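Local coordinates for uncharacterized protein (Staphylococcus aureus subsp. aureus, PDB 3H04) that is of unknown function but is an alpha/beta-hydrolase-type protein that probably hydrolyses an ester or a similar substrate, at residues Val212-Val223 / Thr239-Phe250; Asp61-Leu69 / Asp81-Ile89. All coordinates share one frame; numbering follows the deposited sequence.

Contact 1 (Val212-Val223 / Thr239-Phe250); sequences VFIAHCNGDYDV and TFERVNKNEHDF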
loop_
_atom_site.group_PDB
_atom_site.type_symbol
_atom_site.label_atom_id
_atom_site.label_comp_id
_atom_site.label_asym_id
_atom_site.label_seq_id
_atom_site.Cartn_x
_atom_site.Cartn_y
_atom_site.Cartn_z
ATOM N N VAL A 212 -10.986 9.421 3.677
ATOM C CA VAL A 212 -10.368 8.471 2.769
ATOM C C VAL A 212 -10.667 8.767 1.324
ATOM O O VAL A 212 -11.859 8.863 0.924
ATOM C CB VAL A 212 -10.811 7.046 3.024
ATOM C CG1 VAL A 212 -9.959 6.122 2.140
ATOM C CG2 VAL A 212 -10.670 6.662 4.577
ATOM N N PHE A 213 -9.623 8.945 0.525
ATOM C CA PHE A 213 -9.798 9.071 -0.960
ATOM C C PHE A 213 -9.642 7.682 -1.565
ATOM O O PHE A 213 -8.638 7.021 -1.301
ATOM C CB PHE A 213 -8.777 10.038 -1.518
ATOM C CG PHE A 213 -8.903 10.315 -3.003
ATOM C CD1 PHE A 213 -9.498 11.464 -3.442
ATOM C CD2 PHE A 213 -8.422 9.382 -3.953
ATOM C CE1 PHE A 213 -9.626 11.739 -4.815
ATOM C CE2 PHE A 213 -8.546 9.643 -5.317
ATOM C CZ PHE A 213 -9.163 10.823 -5.747
ATOM N N ILE A 214 -10.604 7.211 -2.350
ATOM C CA ILE A 214 -10.550 5.852 -2.913
ATOM C C ILE A 214 -10.566 5.970 -4.418
ATOM O O ILE A 214 -11.412 6.704 -4.953
ATOM C CB ILE A 214 -11.717 4.992 -2.441
ATOM C CG1 ILE A 214 -11.728 4.969 -0.878
ATOM C CG2 ILE A 214 -11.650 3.583 -3.131
ATOM C CD1 ILE A 214 -13.018 4.420 -0.201
ATOM N N ALA A 215 -9.646 5.253 -5.109
ATOM C CA ALA A 215 -9.708 5.097 -6.592
ATOM C C ALA A 215 -9.617 3.590 -6.829
ATOM O O ALA A 215 -8.683 2.939 -6.293
ATOM C CB ALA A 215 -8.573 5.852 -7.312
ATOM N N HIS A 216 -10.558 3.037 -7.561
ATOM C CA HIS A 216 -10.643 1.620 -7.752
ATOM C C HIS A 216 -11.404 1.279 -9.030
ATOM O O HIS A 216 -12.373 1.866 -9.276
ATOM C CB HIS A 216 -11.310 1.009 -6.532
ATOM C CG HIS A 216 -10.973 -0.423 -6.295
ATOM N ND1 HIS A 216 -10.885 -0.962 -5.043
ATOM C CD2 HIS A 216 -10.731 -1.430 -7.154
ATOM C CE1 HIS A 216 -10.595 -2.238 -5.139
ATOM N NE2 HIS A 216 -10.495 -2.545 -6.409
ATOM N N CYS A 217 -10.893 0.389 -9.863
ATOM C CA CYS A 217 -11.582 -0.022 -11.083
ATOM C C CYS A 217 -12.699 -0.982 -10.769
ATOM O O CYS A 217 -12.501 -1.953 -10.001
ATOM C CB CYS A 217 -10.614 -0.737 -12.010
ATOM S SG CYS A 217 -9.350 0.399 -12.648
ATOM N N ASN A 218 -13.864 -0.777 -11.381
ATOM C CA ASN A 218 -14.930 -1.738 -11.117
ATOM C C ASN A 218 -14.613 -3.162 -11.529
ATOM O O ASN A 218 -15.136 -4.069 -10.918
ATOM C CB ASN A 218 -16.296 -1.319 -11.707
ATOM C CG ASN A 218 -16.185 -0.739 -13.056
ATOM O OD1 ASN A 218 -15.303 -1.106 -13.851
ATOM N ND2 ASN A 218 -17.095 0.169 -13.364
ATOM N N GLY A 219 -13.779 -3.346 -12.556
ATOM C CA GLY A 219 -13.467 -4.672 -13.091
ATOM C C GLY A 219 -12.101 -5.163 -12.597
ATOM O O GLY A 219 -11.479 -6.015 -13.232
ATOM N N ASP A 220 -11.660 -4.663 -11.439
ATOM C CA ASP A 220 -10.349 -5.086 -10.876
ATOM C C ASP A 220 -10.377 -6.575 -10.595
ATOM O O ASP A 220 -11.244 -7.051 -9.872
ATOM C CB ASP A 220 -10.097 -4.351 -9.589
ATOM C CG ASP A 220 -8.674 -4.479 -9.098
ATOM O OD1 ASP A 220 -8.030 -5.529 -9.304
ATOM O OD2 ASP A 220 -8.226 -3.506 -8.471
ATOM N N TYR A 221 -9.459 -7.280 -11.243
ATOM C CA TYR A 221 -9.314 -8.744 -11.155
ATOM C C TYR A 221 -8.429 -9.209 -9.970
ATOM O O TYR A 221 -8.397 -10.399 -9.662
ATOM C CB TYR A 221 -8.671 -9.277 -12.464
ATOM C CG TYR A 221 -7.379 -8.537 -12.830
ATOM C CD1 TYR A 221 -6.173 -8.825 -12.179
ATOM C CD2 TYR A 221 -7.378 -7.525 -13.779
ATOM C CE1 TYR A 221 -5.050 -8.147 -12.466
ATOM C CE2 TYR A 221 -6.235 -6.823 -14.075
ATOM C CZ TYR A 221 -5.066 -7.147 -13.420
ATOM O OH TYR A 221 -3.920 -6.450 -13.689
ATOM N N ASP A 222 -7.739 -8.282 -9.307
ATOM C CA ASP A 222 -6.771 -8.599 -8.246
ATOM C C ASP A 222 -7.344 -8.336 -6.826
ATOM O O ASP A 222 -7.290 -9.209 -5.932
ATOM C CB ASP A 222 -5.505 -7.761 -8.477
ATOM C CG ASP A 222 -4.394 -8.055 -7.427
ATOM O OD1 ASP A 222 -3.476 -8.842 -7.693
ATOM O OD2 ASP A 222 -4.443 -7.477 -6.329
ATOM N N VAL A 223 -7.940 -7.149 -6.651
ATOM C CA VAL A 223 -8.606 -6.737 -5.433
ATOM C C VAL A 223 -10.036 -6.363 -5.848
ATOM O O VAL A 223 -10.228 -5.404 -6.544
ATOM C CB VAL A 223 -8.005 -5.468 -4.801
ATOM C CG1 VAL A 223 -8.828 -5.054 -3.571
ATOM C CG2 VAL A 223 -6.575 -5.686 -4.429
ATOM N N THR A 239 -14.210 10.029 -0.716
ATOM C CA THR A 239 -14.306 10.513 -2.081
ATOM C C THR A 239 -13.919 9.273 -2.871
ATOM O O THR A 239 -12.911 8.616 -2.526
ATOM C CB THR A 239 -13.288 11.671 -2.359
ATOM O OG1 THR A 239 -13.616 12.804 -1.538
ATOM C CG2 THR A 239 -13.281 12.126 -3.833
ATOM N N PHE A 240 -14.701 8.963 -3.892
ATOM C CA PHE A 240 -14.590 7.691 -4.595
ATOM C C PHE A 240 -14.545 7.963 -6.118
ATOM O O PHE A 240 -15.501 8.524 -6.715
ATOM C CB PHE A 240 -15.771 6.826 -4.235
ATOM C CG PHE A 240 -15.688 5.384 -4.686
ATOM C CD1 PHE A 240 -14.498 4.778 -5.107
ATOM C CD2 PHE A 240 -16.857 4.613 -4.654
ATOM C CE1 PHE A 240 -14.486 3.406 -5.522
ATOM C CE2 PHE A 240 -16.852 3.254 -5.015
ATOM C CZ PHE A 240 -15.641 2.653 -5.464
ATOM N N GLU A 241 -13.437 7.555 -6.711
ATOM C CA GLU A 241 -13.333 7.394 -8.153
ATOM C C GLU A 241 -13.412 5.933 -8.519
ATOM O O GLU A 241 -12.476 5.118 -8.272
ATOM C CB GLU A 241 -12.022 7.986 -8.646
ATOM C CG GLU A 241 -11.965 9.494 -8.476
ATOM C CD GLU A 241 -12.851 10.173 -9.476
ATOM O OE1 GLU A 241 -12.654 9.931 -10.698
ATOM O OE2 GLU A 241 -13.731 10.959 -9.062
ATOM N N ARG A 242 -14.523 5.621 -9.153
ATOM C CA ARG A 242 -14.898 4.269 -9.503
ATOM C C ARG A 242 -14.625 4.201 -11.006
ATOM O O ARG A 242 -15.423 4.644 -11.831
ATOM C CB ARG A 242 -16.375 4.063 -9.135
ATOM C CG ARG A 242 -16.786 2.663 -8.963
ATOM C CD ARG A 242 -18.331 2.477 -8.879
ATOM N NE ARG A 242 -18.489 1.056 -9.071
ATOM C CZ ARG A 242 -18.484 0.159 -8.108
ATOM N NH1 ARG A 242 -18.592 0.524 -6.833
ATOM N NH2 ARG A 242 -18.542 -1.114 -8.443
ATOM N N VAL A 243 -13.463 3.682 -11.353
ATOM C CA VAL A 243 -12.963 3.710 -12.720
ATOM C C VAL A 243 -13.536 2.531 -13.502
ATOM O O VAL A 243 -13.491 1.395 -13.038
ATOM C CB VAL A 243 -11.434 3.698 -12.715
ATOM C CG1 VAL A 243 -10.851 3.635 -14.159
ATOM C CG2 VAL A 243 -10.928 4.921 -11.959
ATOM N N ASN A 244 -14.113 2.824 -14.672
ATOM C CA ASN A 244 -14.812 1.831 -15.482
ATOM C C ASN A 244 -13.827 1.119 -16.410
ATOM O O ASN A 244 -13.853 1.277 -17.627
ATOM C CB ASN A 244 -15.976 2.475 -16.255
ATOM C CG ASN A 244 -16.823 1.448 -17.011
ATOM O OD1 ASN A 244 -17.145 0.353 -16.492
ATOM N ND2 ASN A 244 -17.185 1.793 -18.239
ATOM N N LYS A 245 -12.959 0.317 -15.812
ATOM C CA LYS A 245 -11.978 -0.459 -16.559
ATOM C C LYS A 245 -11.841 -1.796 -15.890
ATOM O O LYS A 245 -12.115 -1.935 -14.687
ATOM C CB LYS A 245 -10.609 0.230 -16.540
ATOM C CG LYS A 245 -10.569 1.577 -17.230
ATOM C CD LYS A 245 -9.199 2.229 -17.085
ATOM C CE LYS A 245 -9.099 3.468 -17.971
ATOM N NZ LYS A 245 -7.751 4.088 -17.872
ATOM N N ASN A 246 -11.344 -2.767 -16.646
ATOM C CA ASN A 246 -11.081 -4.089 -16.129
ATOM C C ASN A 246 -9.601 -4.158 -15.839
ATOM O O ASN A 246 -8.899 -4.937 -16.438
ATOM C CB ASN A 246 -11.505 -5.169 -17.120
ATOM C CG ASN A 246 -13.000 -5.195 -17.317
ATOM O OD1 ASN A 246 -13.744 -4.872 -16.403
ATOM N ND2 ASN A 246 -13.450 -5.541 -18.515
ATOM N N GLU A 247 -9.136 -3.295 -14.940
ATOM C CA GLU A 247 -7.714 -3.179 -14.614
ATOM C C GLU A 247 -7.551 -3.136 -13.109
ATOM O O GLU A 247 -8.549 -3.004 -12.376
ATOM C CB GLU A 247 -7.161 -1.894 -15.218
ATOM C CG GLU A 247 -7.085 -1.887 -16.745
ATOM C CD GLU A 247 -6.556 -0.569 -17.292
ATOM O OE1 GLU A 247 -5.854 0.134 -16.552
ATOM O OE2 GLU A 247 -6.828 -0.227 -18.458
ATOM N N HIS A 248 -6.311 -3.284 -12.634
ATOM C CA HIS A 248 -6.024 -3.169 -11.189
ATOM C C HIS A 248 -5.317 -1.827 -11.061
ATOM O O HIS A 248 -5.951 -0.824 -10.682
ATOM C CB HIS A 248 -5.187 -4.388 -10.691
ATOM C CG HIS A 248 -4.718 -4.296 -9.255
ATOM N ND1 HIS A 248 -5.567 -4.015 -8.196
ATOM C CD2 HIS A 248 -3.470 -4.389 -8.718
ATOM C CE1 HIS A 248 -4.872 -4.020 -7.066
ATOM N NE2 HIS A 248 -3.598 -4.227 -7.360
ATOM N N ASP A 249 -4.053 -1.778 -11.478
ATOM C CA ASP A 249 -3.250 -0.543 -11.415
ATOM C C ASP A 249 -3.491 0.345 -12.649
ATOM O O ASP A 249 -2.709 0.404 -13.625
ATOM C CB ASP A 249 -1.765 -0.843 -11.105
ATOM C CG ASP A 249 -1.142 -1.866 -12.061
ATOM O OD1 ASP A 249 -1.888 -2.764 -12.542
ATOM O OD2 ASP A 249 0.075 -1.731 -12.364
ATOM N N PHE A 250 -4.619 1.040 -12.591
ATOM C CA PHE A 250 -5.073 1.877 -13.706
ATOM C C PHE A 250 -4.072 2.999 -14.035
ATOM O O PHE A 250 -4.110 3.546 -15.136
ATOM C CB PHE A 250 -6.441 2.534 -13.379
ATOM C CG PHE A 250 -6.408 3.455 -12.172
ATOM C CD1 PHE A 250 -6.012 4.801 -12.294
ATOM C CD2 PHE A 250 -6.786 3.000 -10.926
ATOM C CE1 PHE A 250 -5.956 5.631 -11.187
ATOM C CE2 PHE A 250 -6.730 3.839 -9.805
ATOM C CZ PHE A 250 -6.311 5.143 -9.926
HETATM O O HOH W 1 -8.394 -0.902 -9.469
HETATM O O HOH W 2 -4.216 -3.954 -14.425
#
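His248 reaches Asp220 through a nearly linear bond, ND1 to OD2 at 2.7 Å with an N-H...O angle of 178°. The acceptor uses its syn lone pair and lies in the imidazole plane, although the carboxylate and ring planes are 58° apart. Asp222 lays its CB over one face of that ring, 3.7 Å from the centroid, a CH-pi contact, while Val223 brings CG2 to within 3.6 Å of His248 CE1. With CG anti to the backbone N (chi1 174°), the imidazole points at Asp220, Asp222 and Val223, and its NE2 is hydrogen-bonded to Ser104.

The second shell fixes the carboxylate. Asp220 OD1 accepts from the backbone N of Asp222, forming an Asx turn, and from that of Val223, which comes from above the carboxylate plane. A water donates to Asp220 OD2 and to His248 O and accepts from Cys217 N, so it ties the aspartate, the histidine loop and the strand end together. On the face of the sheet that carries Ala215 and Cys217, Cys217 SG packs 3.7 Å from Phe250 CB, and Ala215 CB meets Phe250 CZ at 3.5 Å.

Farther out, the axes of the parallel strands 212-217 and 239-243 approach to 4.6 Å. Their ladder, including Ile214 N to Thr239 O, continues past the strand ends as Asn218 N to Val243 O and Gly219 N to Lys245 O. On the face opposite Ala215, the Ile214 CG2 branch packs against Phe240 CD1 at 3.7 Å, under helix 226-232.

The two loops that leave adjacent strands thus hold a His-carboxylate pair in fixed orientation. With Ser104 on a probable nucleophile elbow, the geometry is consistent with the Ser-His-Asp charge relay of alpha/beta hydrolases.

Contact 2 (Asp61-Leu69 / Asp81-Ile89); sequences DLIQLSYRL and DVYASFDAI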
loop_
_atom_site.group_PDB
_atom_site.type_symbol
_atom_site.label_atom_id
_atom_site.label_comp_id
_atom_site.label_asym_id
_atom_site.label_seq_id
_atom_site.Cartn_x
_atom_site.Cartn_y
_atom_site.Cartn_z
ATOM N N ASP A 61 5.380 17.234 1.048
ATOM C CA ASP A 61 6.534 16.312 1.017
ATOM C C ASP A 61 6.008 14.913 0.770
ATOM O O ASP A 61 4.908 14.576 1.238
ATOM C CB ASP A 61 7.298 16.310 2.349
ATOM C CG ASP A 61 8.073 17.608 2.588
ATOM O OD1 ASP A 61 7.889 18.582 1.821
ATOM O OD2 ASP A 61 8.851 17.622 3.557
ATOM N N LEU A 62 6.795 14.121 0.035
ATOM C CA LEU A 62 6.478 12.746 -0.296
ATOM C C LEU A 62 7.570 11.857 0.289
ATOM O O LEU A 62 8.729 12.030 -0.033
ATOM C CB LEU A 62 6.385 12.534 -1.816
ATOM C CG LEU A 62 5.957 11.118 -2.218
ATOM C CD1 LEU A 62 4.545 10.835 -1.688
ATOM C CD2 LEU A 62 6.012 10.979 -3.737
ATOM N N ILE A 63 7.190 10.941 1.171
ATOM C CA ILE A 63 8.158 10.068 1.836
ATOM C C ILE A 63 7.905 8.620 1.439
ATOM O O ILE A 63 6.854 8.095 1.741
ATOM C CB ILE A 63 8.063 10.211 3.334
ATOM C CG1 ILE A 63 8.184 11.678 3.725
ATOM C CG2 ILE A 63 9.201 9.388 4.003
ATOM C CD1 ILE A 63 6.894 12.425 4.043
ATOM N N GLN A 64 8.844 7.975 0.761
ATOM C CA GLN A 64 8.603 6.635 0.241
ATOM C C GLN A 64 9.194 5.588 1.174
ATOM O O GLN A 64 10.422 5.495 1.289
ATOM C CB GLN A 64 9.124 6.585 -1.198
ATOM C CG GLN A 64 8.381 7.663 -1.950
ATOM C CD GLN A 64 8.696 7.797 -3.387
ATOM O OE1 GLN A 64 9.200 8.842 -3.785
ATOM N NE2 GLN A 64 8.316 6.803 -4.207
ATOM N N LEU A 65 8.359 4.866 1.907
ATOM C CA LEU A 65 8.912 3.974 2.925
ATOM C C LEU A 65 9.125 2.573 2.453
ATOM O O LEU A 65 8.601 2.172 1.440
ATOM C CB LEU A 65 8.127 3.961 4.260
ATOM C CG LEU A 65 6.766 3.364 4.470
ATOM C CD1 LEU A 65 6.719 1.865 4.364
ATOM C CD2 LEU A 65 6.218 3.875 5.905
ATOM N N SER A 66 9.938 1.837 3.194
ATOM C CA SER A 66 10.238 0.448 2.860
ATOM C C SER A 66 9.874 -0.465 4.009
ATOM O O SER A 66 9.805 -0.022 5.172
ATOM C CB SER A 66 11.710 0.319 2.493
ATOM O OG SER A 66 11.923 1.056 1.270
ATOM N N TYR A 67 9.597 -1.729 3.673
ATOM C CA TYR A 67 9.342 -2.760 4.670
ATOM C C TYR A 67 9.860 -4.079 4.100
ATOM O O TYR A 67 9.939 -4.229 2.887
ATOM C CB TYR A 67 7.838 -2.866 4.978
ATOM C CG TYR A 67 6.996 -3.038 3.753
ATOM C CD1 TYR A 67 6.701 -4.316 3.267
ATOM C CD2 TYR A 67 6.475 -1.952 3.075
ATOM C CE1 TYR A 67 5.916 -4.479 2.123
ATOM C CE2 TYR A 67 5.673 -2.107 1.937
ATOM C CZ TYR A 67 5.405 -3.382 1.484
ATOM O OH TYR A 67 4.673 -3.545 0.353
ATOM N N ARG A 68 10.175 -5.029 4.981
ATOM C CA ARG A 68 10.620 -6.359 4.547
ATOM C C ARG A 68 9.449 -7.132 3.920
ATOM O O ARG A 68 8.305 -7.045 4.338
ATOM C CB ARG A 68 11.309 -7.083 5.711
ATOM C CG ARG A 68 12.742 -6.570 5.954
ATOM C CD ARG A 68 13.353 -7.142 7.232
ATOM N NE ARG A 68 12.813 -6.519 8.434
ATOM C CZ ARG A 68 13.243 -6.811 9.658
ATOM N NH1 ARG A 68 14.192 -7.743 9.837
ATOM N NH2 ARG A 68 12.727 -6.197 10.697
ATOM N N LEU A 69 9.725 -7.871 2.866
ATOM C CA LEU A 69 8.683 -8.552 2.146
ATOM C C LEU A 69 8.404 -9.969 2.605
ATOM O O LEU A 69 9.302 -10.681 3.124
ATOM C CB LEU A 69 9.064 -8.570 0.667
ATOM C CG LEU A 69 9.321 -7.201 0.027
ATOM C CD1 LEU A 69 10.011 -7.333 -1.372
ATOM C CD2 LEU A 69 8.085 -6.288 -0.027
ATOM N N ASP A 81 7.664 -3.169 10.719
ATOM C CA ASP A 81 8.548 -2.309 9.904
ATOM C C ASP A 81 7.839 -1.027 9.478
ATOM O O ASP A 81 8.400 0.059 9.500
ATOM C CB ASP A 81 9.027 -3.071 8.625
ATOM C CG ASP A 81 10.124 -4.129 8.898
ATOM O OD1 ASP A 81 10.595 -4.268 10.062
ATOM O OD2 ASP A 81 10.531 -4.823 7.910
ATOM N N VAL A 82 6.618 -1.172 8.970
ATOM C CA VAL A 82 5.824 -0.042 8.523
ATOM C C VAL A 82 5.621 0.998 9.667
ATOM O O VAL A 82 5.829 2.196 9.489
ATOM C CB VAL A 82 4.460 -0.558 7.947
ATOM C CG1 VAL A 82 3.463 0.591 7.817
ATOM C CG2 VAL A 82 4.711 -1.295 6.581
ATOM N N TYR A 83 5.235 0.532 10.846
ATOM C CA TYR A 83 5.006 1.430 11.977
ATOM C C TYR A 83 6.325 2.028 12.512
ATOM O O TYR A 83 6.342 3.160 12.953
ATOM C CB TYR A 83 4.249 0.700 13.091
ATOM C CG TYR A 83 2.782 0.340 12.837
ATOM C CD1 TYR A 83 2.209 0.374 11.567
ATOM C CD2 TYR A 83 1.978 -0.086 13.902
ATOM C CE1 TYR A 83 0.847 0.040 11.384
ATOM C CE2 TYR A 83 0.675 -0.452 13.728
ATOM C CZ TYR A 83 0.096 -0.363 12.483
ATOM O OH TYR A 83 -1.200 -0.720 12.321
ATOM N N ALA A 84 7.433 1.280 12.455
ATOM C CA ALA A 84 8.741 1.832 12.884
ATOM C C ALA A 84 9.142 2.934 11.891
ATOM O O ALA A 84 9.594 3.977 12.296
ATOM C CB ALA A 84 9.814 0.766 12.964
ATOM N N SER A 85 8.886 2.731 10.599
ATOM C CA SER A 85 9.230 3.739 9.603
ATOM C C SER A 85 8.267 4.916 9.725
ATOM O O SER A 85 8.695 6.085 9.777
ATOM C CB SER A 85 9.252 3.158 8.180
ATOM O OG SER A 85 10.185 2.066 8.103
ATOM N N PHE A 86 6.971 4.615 9.817
ATOM C CA PHE A 86 6.005 5.679 10.023
ATOM C C PHE A 86 6.349 6.571 11.218
ATOM O O PHE A 86 6.307 7.788 11.076
ATOM C CB PHE A 86 4.563 5.198 10.147
ATOM C CG PHE A 86 3.590 6.347 10.259
ATOM C CD1 PHE A 86 3.263 7.098 9.139
ATOM C CD2 PHE A 86 3.101 6.741 11.497
ATOM C CE1 PHE A 86 2.382 8.179 9.225
ATOM C CE2 PHE A 86 2.228 7.858 11.599
ATOM C CZ PHE A 86 1.869 8.558 10.450
ATOM N N ASP A 87 6.700 5.977 12.370
ATOM C CA ASP A 87 6.956 6.756 13.601
ATOM C C ASP A 87 8.197 7.588 13.518
ATOM O O ASP A 87 8.247 8.711 14.052
ATOM C CB ASP A 87 7.033 5.870 14.834
ATOM C CG ASP A 87 5.710 5.219 15.157
ATOM O OD1 ASP A 87 4.682 5.784 14.732
ATOM O OD2 ASP A 87 5.706 4.129 15.797
ATOM N N ALA A 88 9.200 7.053 12.854
ATOM C CA ALA A 88 10.417 7.815 12.588
ATOM C C ALA A 88 10.082 8.991 11.673
ATOM O O ALA A 88 10.550 10.086 11.883
ATOM C CB ALA A 88 11.482 6.936 11.985
ATOM N N ILE A 89 9.231 8.782 10.679
ATOM C CA ILE A 89 8.818 9.895 9.797
ATOM C C ILE A 89 7.934 10.896 10.513
ATOM O O ILE A 89 8.180 12.100 10.397
ATOM C CB ILE A 89 8.113 9.386 8.488
ATOM C CG1 ILE A 89 9.075 8.520 7.682
ATOM C CG2 ILE A 89 7.566 10.597 7.624
ATOM C CD1 ILE A 89 8.355 7.336 6.862
HETATM O O HOH W 3 11.099 2.809 5.654
#
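Strand 61-65 and helix 81-89 run roughly antiparallel, their axes 9.8 Å apart at closest approach and 152° apart in direction. The backbones converge beyond the strand: the CA atoms of Ile63 and Ile89 are 8.0 Å apart, those of Tyr67 and Asp81 5.3 Å. Helix 75-91 thereby packs on the central sheet of the alpha/beta-hydrolase fold at strand 60-65, beside strand 30-35.

At the wider end the two isoleucine side chains overlap running opposite ways, with Ile63 CG2 3.6 Å from Ile89 CD1. Leu65 then places CD2 against Ser85 CB, and Tyr67 CB rests 3.8 Å from Val82 CG2. A water accepts from both Ser66 N and Ser85 OG, bridging strand end and helix. At the close end Arg68 takes Asp81 with its NE edge: NE meets OD2 and NH2 meets OD1, each at 2.9 Å, both oxygens using their syn lone pairs. The anti lone pair of Asp81 OD2 takes the backbone N of Arg68 at 3.0 Å. The bend at chi3 (-75°) turns the guanidinium edge back to the carboxylate, while NH1 forms a salt bridge with Asp12.

Three bonds therefore fix the rotation of a buried carboxylate, nearly coplanar with the guanidinium (7°), and the two carboxylates beside Arg68 probably stabilise its positive charge.

Overall arrangement
From the N terminus, the chain enters contact 2 first: strand 60-65 leaves the sheet through 66-69, and helix 75-91 returns along it, closing a short connection of 11 residues between the segments. Contact 1 follows much later, where strands 212-217 and 238-243 flank helix 226-232 in a beta-alpha-beta unit. The two closures are in series, neither nested nor crossed. The centres of contact 1 and contact 2 are about 25 Å apart, on opposite sides of the chain's centre. The shared sheet links them: contact 2 fastens a helix to strand 60-65, whereas contact 1 joins the edge strand 238-243, at one end of the sheet, to strand 212-217. Strands 30-35, 98-103 and 121-125 separate strand 60-65 from strand 212-217.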